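Local atomic coordinates of ammonium transporter (PDB entry 6EU6), a protein that probably senses ammonium at the membrane, as the ammonium-transporter-like (Amt) part of a sensor histidine kinase. Residues T51-L56 and A126-I131. Sequence-based numbering, arbitrary orientation.
Sequences TLISSL and AGTAFI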
loop_
_atom_site.group_PDB
_atom_site.type_symbol
_atom_site.label_atom_id
_atom_site.label_comp_id
_atom_site.label_asym_id
_atom_site.label_seq_id
_atom_site.Cartn_x
_atom_site.Cartn_y
_atom_site.Cartn_z
ATOM N N THR A 51 17.358 -3.330 2.478
ATOM C CA THR A 51 16.621 -2.606 3.459
ATOM C C THR A 51 17.148 -2.977 4.880
ATOM O O THR A 51 17.263 -2.117 5.776
ATOM C CB THR A 51 15.125 -2.954 3.308
ATOM O OG1 THR A 51 14.677 -2.627 1.983
ATOM C CG2 THR A 51 14.347 -2.201 4.307
ATOM N N LEU A 52 17.456 -4.275 5.084
ATOM C CA LEU A 52 18.016 -4.704 6.384
ATOM C C LEU A 52 19.335 -3.904 6.707
ATOM O O LEU A 52 19.456 -3.347 7.806
ATOM C CB LEU A 52 18.335 -6.200 6.420
ATOM C CG LEU A 52 17.210 -7.129 5.856
ATOM C CD1 LEU A 52 17.650 -8.539 5.845
ATOM C CD2 LEU A 52 15.984 -6.975 6.703
ATOM N N ILE A 53 20.238 -3.885 5.720
ATOM C CA ILE A 53 21.593 -3.322 5.835
ATOM C C ILE A 53 21.567 -1.814 6.014
ATOM O O ILE A 53 22.203 -1.266 6.932
ATOM C CB ILE A 53 22.464 -3.678 4.633
ATOM C CG1 ILE A 53 22.610 -5.193 4.408
ATOM C CG2 ILE A 53 23.882 -3.109 4.785
ATOM C CD1 ILE A 53 23.086 -5.976 5.615
ATOM N N SER A 54 20.774 -1.141 5.187
ATOM C CA SER A 54 20.697 0.300 5.206
ATOM C C SER A 54 20.146 0.764 6.543
ATOM O O SER A 54 20.614 1.730 7.120
ATOM C CB SER A 54 19.949 0.818 3.960
ATOM O OG SER A 54 18.581 0.480 3.956
ATOM N N SER A 55 19.171 0.030 7.097
ATOM C CA SER A 55 18.585 0.425 8.383
ATOM C C SER A 55 19.661 0.362 9.460
ATOM O O SER A 55 19.770 1.247 10.272
ATOM C CB SER A 55 17.470 -0.520 8.807
ATOM O OG SER A 55 16.292 -0.435 7.988
ATOM N N LEU A 56 20.379 -0.724 9.530
ATOM C CA LEU A 56 21.331 -0.876 10.631
ATOM C C LEU A 56 22.563 0.050 10.478
ATOM O O LEU A 56 23.043 0.623 11.446
ATOM C CB LEU A 56 21.812 -2.317 10.763
ATOM C CG LEU A 56 20.777 -3.348 11.211
ATOM C CD1 LEU A 56 21.462 -4.690 11.292
ATOM C CD2 LEU A 56 20.249 -2.997 12.546
ATOM N N ALA A 126 27.854 -5.139 -0.013
ATOM C CA ALA A 126 28.957 -4.287 0.436
ATOM C C ALA A 126 28.750 -2.862 -0.104
ATOM O O ALA A 126 29.085 -1.880 0.534
ATOM C CB ALA A 126 30.276 -4.848 -0.071
ATOM N N GLY A 127 28.238 -2.752 -1.320
ATOM C CA GLY A 127 27.886 -1.451 -1.905
ATOM C C GLY A 127 26.887 -0.699 -1.056
ATOM O O GLY A 127 27.034 0.496 -0.796
ATOM N N THR A 128 25.857 -1.404 -0.592
ATOM C CA THR A 128 24.896 -0.839 0.288
ATOM C C THR A 128 25.500 -0.321 1.550
ATOM O O THR A 128 25.232 0.786 2.001
ATOM C CB THR A 128 23.797 -1.895 0.692
ATOM O OG1 THR A 128 23.188 -2.432 -0.494
ATOM C CG2 THR A 128 22.725 -1.238 1.601
ATOM N N ALA A 129 26.344 -1.116 2.159
ATOM C CA ALA A 129 26.926 -0.680 3.413
ATOM C C ALA A 129 27.773 0.559 3.205
ATOM O O ALA A 129 27.740 1.510 4.024
ATOM C CB ALA A 129 27.796 -1.821 3.962
ATOM N N PHE A 130 28.517 0.571 2.090
ATOM C CA PHE A 130 29.427 1.692 1.819
ATOM C C PHE A 130 28.693 3.007 1.527
ATOM O O PHE A 130 29.031 4.069 2.072
ATOM C CB PHE A 130 30.435 1.321 0.760
ATOM C CG PHE A 130 31.505 2.379 0.529
ATOM C CD1 PHE A 130 32.600 2.520 1.411
ATOM C CD2 PHE A 130 31.476 3.212 -0.606
ATOM C CE1 PHE A 130 33.571 3.493 1.174
ATOM C CE2 PHE A 130 32.465 4.178 -0.801
ATOM C CZ PHE A 130 33.503 4.303 0.084
ATOM N N ILE A 131 27.646 2.955 0.706
ATOM C CA ILE A 131 26.916 4.157 0.404
ATOM C C ILE A 131 26.245 4.723 1.634
ATOM O O ILE A 131 26.259 5.950 1.829
ATOM C CB ILE A 131 26.003 4.026 -0.832
ATOM C CG1 ILE A 131 25.516 5.448 -1.258
ATOM C CG2 ILE A 131 24.811 3.130 -0.537
ATOM C CD1 ILE A 131 24.609 5.477 -2.450
#
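T128 lays its methyl against I53, CG2 to CG2 at 3.9 Å, where two transmembrane helices of the trimeric Amt fold run side by side. Helix 40-67 supplies residues 51-56 and helix 121-144 supplies 126-131; the two short segments point the same way, their axes 25° apart and 9.0 Å at closest approach. The segments come nearest where I53 faces the small A129, their CA atoms 6.4 Å apart.

Threonine fits here because its two branches do different work. CG2 stands anti to the backbone N (chi1 -56°) and reaches across the interface, packing on CB of I53 as well as its branch methyl, while OG1 stays beside its own helix and hydrogen-bonds to the carbonyl oxygen of N124 one turn back. The hydroxyl is thus satisfied although the residue is buried, and the face offered to I53 is hydrocarbon. I53 meets it at a slant with its beta-branch; CG2 of I53 also lies 4.2 Å from CB of A129, whose single methyl lets the isoleucine sit close to the backbone. The longer CG1-CD1 arm leads away from the neighbouring helix, and the residue touches a bound dodecyl-maltoside, as befits a hydrophobic side chain beside detergent.

S54 completes the seam with its CB, 4.2 Å from CG2 of T128, and its OG is hydrogen-bonded to OG of S105 on helix 93-114 and to the carbonyl oxygen of D50. Away from this contact, helix 40-67 also meets a second subunit, where S55 OG hydrogen-bonds to N243 of that chain. Serine also serves its own helix: S55 OG and S55 N reach T51 O from opposite faces of the carbonyl plane, the hydroxyl at 2.9 Å.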